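Local coordinates for WbbZ protein (Klebsiella pneumoniae subsp. pneumoniae NTUH-K2044, PDB 6X1L), which is of unknown function but probably acts as a polysaccharide pyruvyl transferase, adding pyruvyl groups to a cell-surface glycan, at residues S17-S21 with H22-Y26; R61-S64 with E65-I68. All blocks are in the same frame, centred on the assembly; numbering follows the deposited sequence.

Contact 1: S17-S21 with H22-Y26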
ATOM      1  N   SER A  17      -9.705  11.117  30.409  1.00 61.00           N
ATOM      2  CA  SER A  17     -10.699  11.083  31.478  1.00 63.78           C
ATOM      3  C   SER A  17     -11.627   9.881  31.332  1.00 63.73           C
ATOM      4  O   SER A  17     -11.922   9.196  32.316  1.00 66.17           O
ATOM      5  CB  SER A  17     -11.502  12.381  31.487  1.00 65.21           C
ATOM      6  OG  SER A  17     -12.505  12.345  32.488  1.00 77.07           O
ATOM      7  N   TYR A  18     -12.076   9.598  30.106  1.00 64.89           N
ATOM      8  CA  TYR A  18     -12.908   8.422  29.875  1.00 68.33           C
ATOM      9  C   TYR A  18     -12.149   7.133  30.156  1.00 70.41           C
ATOM     10  O   TYR A  18     -12.749   6.141  30.587  1.00 72.45           O
ATOM     11  CB  TYR A  18     -13.419   8.407  28.437  1.00 62.81           C
ATOM     12  CG  TYR A  18     -14.317   9.562  28.069  1.00 74.97           C
ATOM     13  CD1 TYR A  18     -15.328   9.985  28.920  1.00 79.38           C
ATOM     14  CD2 TYR A  18     -14.154  10.227  26.864  1.00 82.74           C
ATOM     15  CE1 TYR A  18     -16.152  11.040  28.575  1.00 87.59           C
ATOM     16  CE2 TYR A  18     -14.967  11.279  26.513  1.00 82.45           C
ATOM     17  CZ  TYR A  18     -15.961  11.683  27.368  1.00 83.38           C
ATOM     18  OH  TYR A  18     -16.766  12.734  27.005  1.00 88.64           O
ATOM     19  N   HIS A  19     -10.836   7.127  29.916  1.00 71.20           N
ATOM     20  CA  HIS A  19     -10.051   5.907  30.077  1.00 64.53           C
ATOM     21  C   HIS A  19      -9.925   5.508  31.540  1.00 73.48           C
ATOM     22  O   HIS A  19      -9.776   4.319  31.848  1.00 65.38           O
ATOM     23  CB  HIS A  19      -8.669   6.096  29.453  1.00 61.06           C
ATOM     24  CG  HIS A  19      -7.916   4.819  29.246  1.00 66.47           C
ATOM     25  ND1 HIS A  19      -6.964   4.364  30.133  1.00 68.18           N
ATOM     26  CD2 HIS A  19      -7.969   3.904  28.249  1.00 65.00           C
ATOM     27  CE1 HIS A  19      -6.465   3.223  29.693  1.00 70.35           C
ATOM     28  NE2 HIS A  19      -7.058   2.921  28.552  1.00 67.70           N
ATOM     29  N   LEU A  20      -9.980   6.477  32.455  1.00 74.95           N
ATOM     30  CA  LEU A  20      -9.956   6.142  33.874  1.00 80.26           C
ATOM     31  C   LEU A  20     -11.199   5.367  34.288  1.00 81.49           C
ATOM     32  O   LEU A  20     -11.124   4.497  35.162  1.00 82.91           O
ATOM     33  CB  LEU A  20      -9.824   7.414  34.711  1.00 89.12           C
ATOM     34  CG  LEU A  20      -8.502   8.170  34.584  1.00 94.58           C
ATOM     35  CD1 LEU A  20      -8.599   9.532  35.250  1.00 95.90           C
ATOM     36  CD2 LEU A  20      -7.366   7.358  35.185  1.00 99.80           C
ATOM     37  N   SER A  21     -12.341   5.651  33.661  1.00 78.78           N
ATOM     38  CA  SER A  21     -13.618   5.103  34.103  1.00 83.78           C
ATOM     39  C   SER A  21     -14.010   3.828  33.367  1.00 77.86           C
ATOM     40  O   SER A  21     -14.607   2.930  33.968  1.00 80.07           O
ATOM     41  CB  SER A  21     -14.720   6.151  33.933  1.00 91.87           C
ATOM     42  OG  SER A  21     -14.389   7.350  34.612  1.00 95.98           O
ATOM     43  N   HIS A  22     -13.698   3.729  32.077  1.00 71.03           N
ATOM     44  CA  HIS A  22     -14.131   2.610  31.257  1.00 68.17           C
ATOM     45  C   HIS A  22     -12.975   2.144  30.384  1.00 71.72           C
ATOM     46  O   HIS A  22     -12.023   2.884  30.131  1.00 76.91           O
ATOM     47  CB  HIS A  22     -15.331   2.989  30.372  1.00 70.52           C
ATOM     48  CG  HIS A  22     -16.437   3.684  31.106  1.00 83.71           C
ATOM     49  ND1 HIS A  22     -16.450   5.046  31.316  1.00 85.00           N
ATOM     50  CD2 HIS A  22     -17.570   3.206  31.675  1.00 86.59           C
ATOM     51  CE1 HIS A  22     -17.540   5.378  31.985  1.00 88.12           C
ATOM     52  NE2 HIS A  22     -18.237   4.280  32.216  1.00 90.17           N
ATOM     53  N   ARG A  23     -13.064   0.905  29.921  1.00 70.87           N
ATOM     54  CA  ARG A  23     -12.068   0.400  28.989  1.00 73.15           C
ATOM     55  C   ARG A  23     -12.548   0.608  27.557  1.00 69.54           C
ATOM     56  O   ARG A  23     -13.749   0.586  27.270  1.00 71.75           O
ATOM     57  CB  ARG A  23     -11.764  -1.077  29.247  1.00 81.08           C
ATOM     58  CG  ARG A  23     -12.684  -2.038  28.543  1.00 86.16           C
ATOM     59  CD  ARG A  23     -12.228  -3.473  28.714  1.00 86.12           C
ATOM     60  NE  ARG A  23     -13.196  -4.402  28.142  1.00 83.67           N
ATOM     61  CZ  ARG A  23     -13.056  -5.721  28.143  1.00 83.40           C
ATOM     62  NH1 ARG A  23     -11.980  -6.274  28.684  1.00 85.97           N
ATOM     63  NH2 ARG A  23     -13.993  -6.486  27.600  1.00 86.09           N
ATOM     64  N   PHE A  24     -11.592   0.834  26.661  1.00 67.01           N
ATOM     65  CA  PHE A  24     -11.899   1.191  25.283  1.00 64.75           C
ATOM     66  C   PHE A  24     -11.983  -0.062  24.420  1.00 65.80           C
ATOM     67  O   PHE A  24     -11.070  -0.894  24.430  1.00 61.23           O
ATOM     68  CB  PHE A  24     -10.838   2.137  24.717  1.00 64.24           C
ATOM     69  CG  PHE A  24     -10.855   3.515  25.318  1.00 66.27           C
ATOM     70  CD1 PHE A  24     -11.823   3.882  26.242  1.00 66.40           C
ATOM     71  CD2 PHE A  24      -9.903   4.450  24.945  1.00 62.97           C
ATOM     72  CE1 PHE A  24     -11.832   5.149  26.784  1.00 63.35           C
ATOM     73  CE2 PHE A  24      -9.910   5.723  25.484  1.00 60.18           C
ATOM     74  CZ  PHE A  24     -10.874   6.071  26.405  1.00 61.79           C
ATOM     75  N   VAL A  25     -13.080  -0.192  23.683  1.00 65.14           N
ATOM     76  CA  VAL A  25     -13.230  -1.192  22.632  1.00 62.72           C
ATOM     77  C   VAL A  25     -13.250  -0.426  21.318  1.00 64.90           C
ATOM     78  O   VAL A  25     -14.182   0.347  21.060  1.00 58.96           O
ATOM     79  CB  VAL A  25     -14.502  -2.029  22.806  1.00 65.04           C
ATOM     80  CG1 VAL A  25     -14.595  -3.080  21.709  1.00 59.35           C
ATOM     81  CG2 VAL A  25     -14.536  -2.672  24.187  1.00 62.89           C
ATOM     82  N   TYR A  26     -12.227  -0.621  20.488  1.00 58.20           N
ATOM     83  CA  TYR A  26     -11.992   0.239  19.335  1.00 57.92           C
ATOM     84  C   TYR A  26     -12.328  -0.485  18.040  1.00 57.45           C
ATOM     85  O   TYR A  26     -11.876  -1.613  17.814  1.00 60.20           O
ATOM     86  CB  TYR A  26     -10.541   0.727  19.307  1.00 52.62           C
ATOM     87  CG  TYR A  26     -10.177   1.502  18.057  1.00 54.92           C
ATOM     88  CD1 TYR A  26     -10.704   2.763  17.823  1.00 58.99           C
ATOM     89  CD2 TYR A  26      -9.299   0.972  17.114  1.00 61.44           C
ATOM     90  CE1 TYR A  26     -10.376   3.477  16.686  1.00 61.52           C
ATOM     91  CE2 TYR A  26      -8.963   1.679  15.973  1.00 61.15           C
ATOM     92  CZ  TYR A  26      -9.504   2.931  15.765  1.00 64.12           C
ATOM     93  OH  TYR A  26      -9.178   3.643  14.636  1.00 64.91           O
TER

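Contact 2: R61-S64 with E65-I68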
ATOM      1  N   ARG A  61     -18.439 -10.849  24.058  1.00101.42           N
ATOM      2  CA  ARG A  61     -19.379 -10.249  24.995  1.00100.96           C
ATOM      3  C   ARG A  61     -18.709  -9.084  25.711  1.00 94.04           C
ATOM      4  O   ARG A  61     -17.663  -9.254  26.346  1.00 93.56           O
ATOM      5  CB  ARG A  61     -19.879 -11.291  25.994  1.00105.25           C
ATOM      6  CG  ARG A  61     -18.804 -12.248  26.476  1.00112.77           C
ATOM      7  CD  ARG A  61     -19.380 -13.308  27.400  1.00124.16           C
ATOM      8  NE  ARG A  61     -19.876 -12.736  28.648  1.00129.23           N
ATOM      9  CZ  ARG A  61     -19.138 -12.582  29.743  1.00132.43           C
ATOM     10  NH1 ARG A  61     -17.866 -12.956  29.743  1.00133.98           N
ATOM     11  NH2 ARG A  61     -19.670 -12.053  30.837  1.00131.70           N
ATOM     12  N   TYR A  62     -19.308  -7.903  25.600  1.00 85.87           N
ATOM     13  CA  TYR A  62     -18.819  -6.708  26.265  1.00 79.31           C
ATOM     14  C   TYR A  62     -19.802  -6.269  27.343  1.00 87.76           C
ATOM     15  O   TYR A  62     -20.972  -6.663  27.353  1.00 85.62           O
ATOM     16  CB  TYR A  62     -18.592  -5.574  25.261  1.00 75.18           C
ATOM     17  CG  TYR A  62     -17.609  -5.924  24.165  1.00 71.04           C
ATOM     18  CD1 TYR A  62     -16.249  -6.019  24.430  1.00 71.61           C
ATOM     19  CD2 TYR A  62     -18.041  -6.160  22.868  1.00 73.71           C
ATOM     20  CE1 TYR A  62     -15.345  -6.341  23.431  1.00 68.84           C
ATOM     21  CE2 TYR A  62     -17.146  -6.482  21.861  1.00 74.75           C
ATOM     22  CZ  TYR A  62     -15.800  -6.572  22.150  1.00 72.30           C
ATOM     23  OH  TYR A  62     -14.908  -6.890  21.151  1.00 73.74           O
ATOM     24  N   SER A  63     -19.306  -5.440  28.258  1.00 87.55           N
ATOM     25  CA  SER A  63     -20.089  -4.999  29.405  1.00 87.43           C
ATOM     26  C   SER A  63     -20.894  -3.758  29.035  1.00 88.61           C
ATOM     27  O   SER A  63     -20.327  -2.742  28.619  1.00 85.20           O
ATOM     28  CB  SER A  63     -19.174  -4.712  30.593  1.00 86.54           C
ATOM     29  OG  SER A  63     -19.898  -4.122  31.658  1.00 96.56           O
ATOM     30  N   SER A  64     -22.214  -3.839  29.200  1.00 96.72           N
ATOM     31  CA  SER A  64     -23.100  -2.708  28.954  1.00103.73           C
ATOM     32  C   SER A  64     -22.973  -1.614  30.007  1.00 97.69           C
ATOM     33  O   SER A  64     -23.718  -0.629  29.942  1.00 95.71           O
ATOM     34  CB  SER A  64     -24.549  -3.194  28.886  1.00120.01           C
ATOM     35  OG  SER A  64     -25.447  -2.109  28.742  1.00125.50           O
ATOM     36  N   GLU A  65     -22.064  -1.755  30.967  1.00 91.01           N
ATOM     37  CA  GLU A  65     -21.880  -0.771  32.021  1.00 88.95           C
ATOM     38  C   GLU A  65     -20.475  -0.192  32.085  1.00 88.95           C
ATOM     39  O   GLU A  65     -20.324   0.972  32.463  1.00 89.11           O
ATOM     40  CB  GLU A  65     -22.226  -1.386  33.386  1.00102.30           C
ATOM     41  CG  GLU A  65     -22.204  -0.399  34.541  1.00110.21           C
ATOM     42  CD  GLU A  65     -22.443  -1.064  35.879  1.00121.00           C
ATOM     43  OE1 GLU A  65     -22.867  -0.367  36.826  1.00126.32           O
ATOM     44  OE2 GLU A  65     -22.209  -2.286  35.984  1.00125.64           O
ATOM     45  N   THR A  66     -19.446  -0.957  31.717  1.00 84.23           N
ATOM     46  CA  THR A  66     -18.068  -0.513  31.875  1.00 79.39           C
ATOM     47  C   THR A  66     -17.260  -0.497  30.582  1.00 79.36           C
ATOM     48  O   THR A  66     -16.082  -0.122  30.618  1.00 78.16           O
ATOM     49  CB  THR A  66     -17.345  -1.385  32.912  1.00 77.15           C
ATOM     50  OG1 THR A  66     -17.451  -2.765  32.537  1.00 83.63           O
ATOM     51  CG2 THR A  66     -17.959  -1.190  34.294  1.00 82.35           C
ATOM     52  N   ASP A  67     -17.841  -0.885  29.449  1.00 75.44           N
ATOM     53  CA  ASP A  67     -17.149  -0.854  28.167  1.00 73.54           C
ATOM     54  C   ASP A  67     -17.700   0.277  27.311  1.00 69.95           C
ATOM     55  O   ASP A  67     -18.918   0.454  27.213  1.00 76.41           O
ATOM     56  CB  ASP A  67     -17.284  -2.185  27.424  1.00 67.41           C
ATOM     57  CG  ASP A  67     -16.425  -3.274  28.024  1.00 72.45           C
ATOM     58  OD1 ASP A  67     -15.555  -2.952  28.857  1.00 72.20           O
ATOM     59  OD2 ASP A  67     -16.623  -4.453  27.671  1.00 75.99           O
ATOM     60  N   ILE A  68     -16.797   1.031  26.693  1.00 63.68           N
ATOM     61  CA  ILE A  68     -17.141   2.103  25.771  1.00 61.24           C
ATOM     62  C   ILE A  68     -16.633   1.724  24.387  1.00 65.00           C
ATOM     63  O   ILE A  68     -15.464   1.347  24.233  1.00 60.71           O
ATOM     64  CB  ILE A  68     -16.541   3.447  26.225  1.00 64.43           C
ATOM     65  CG1 ILE A  68     -17.294   3.975  27.450  1.00 76.96           C
ATOM     66  CG2 ILE A  68     -16.561   4.454  25.088  1.00 63.67           C
ATOM     67  CD1 ILE A  68     -16.790   5.308  27.948  1.00 82.94           C
TER

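Contact 1: S17-S21 with H22-Y26
H19 and F24 are brought together by their first torsions and the turn between them: the imidazole CG of H19 lies anti to its own backbone N (chi1 -165°), while the phenyl CG of F24 lies anti to the carbonyl carbon, which carries that ring back under the end of helix 6-21. The result is a T-shaped pair. The ring planes stand at 84° and the centroids are 5.0 Å apart, with the imidazole edge directed at the phenyl face. H19 CD2 does the touching, sitting over the centre of the F24 ring and 3.8 Å from F24 CE2.

Two further apolar contacts reach the same phenyl ring. H19 CB rests on the same face as CD2, 3.8 Å from F24 CZ, whereas Y18 CB comes up beside F24 CE1 at 4.0 Å, close to the ring plane.

Backbone geometry marks the helix-to-strand turn. The amide H22 N donates to Y18 O at 3.0 Å, with an N-H...O angle of 158°, and S21 N gives the same carbonyl a second bond at 3.1 Å. Past H22 the chain straightens into strand 23-27.

While CD2 of the imidazole meets the phenyl, the adjacent H19 NE2 is hydrogen-bonded to the carbonyl of T52. The chemistry thus implies a ring fixed in two ways, by an apolar edge on a buried phenyl and by a polar bond to the chain leading into strand 53-55.

Contact 2: R61-S64 with E65-I68
S63 and D67 are joined by two hydrogen bonds that run in opposite senses. The amide S63 N donates to the carboxylate oxygen D67 OD2 at 2.9 Å, and the N-H...O angle of 171° makes it almost straight. The amide meets OD2 from above the carboxylate plane, 53° out of it. In return, D67 N donates to S63 O at 3.2 Å, a more bent bond whose donor is tilted from the carbonyl plane.

Hydroxyl bonds form a second group. S63 OG is anti to its backbone N (chi1 173°), a setting that turns it inward over the chain that follows. There it accepts from E65 N at 3.3 Å and shares a hydrogen bond with T66 OG1 at 2.9 Å, in which either hydroxyl could be the donor. The first torsion of T66 sets OG1 between its own backbone N and carbonyl carbon and so points it at S63 OG.

Together these bonds fold residues 63-67 into a compact turn at the surface, leading into strand 67-71 of the six-stranded parallel sheet. That sheet, strand order 2-1-3-4-5-6, is Rossmann-like in its parallel alpha/beta build, as expected of the GT-B clan to which the family is assigned.

Van der Waals contact is supplied by Y62. Its CB lies 3.3 Å from D67 OD2, which is also near the ring plane at the tyrosine's edge; the ring and carboxylate planes are steeply inclined to each other. The phenol runs away from the turn, and its OH bonds to the amide of R57.

Charge pairing involves the other carboxylate oxygen: D67 OD1 forms a salt bridge with R23 NE, so both oxygens of this buried aspartate are engaged. The nearby guanidinium would probably stabilise its ionised form.

From the N terminus, contact 1 comes first, turning the end of helix 6-21 into strand 23-27. The chain then passes through helix 33-48 and strand 53-55 before contact 2 closes the turn that opens strand 67-71. The two are in series, neither nested nor crossed, with centres about 10 Å apart. They meet because strands 23-27 and 67-71 are neighbours in the parallel sheet: V25 N probably bonds to I68 O at 2.9 Å, and H22 packs on T66 and I68, joining the two strand entrances at one end of the sheet. The salt bridge from R23 NE to D67 OD1, 2.9 Å long, is the charged link between the contacts.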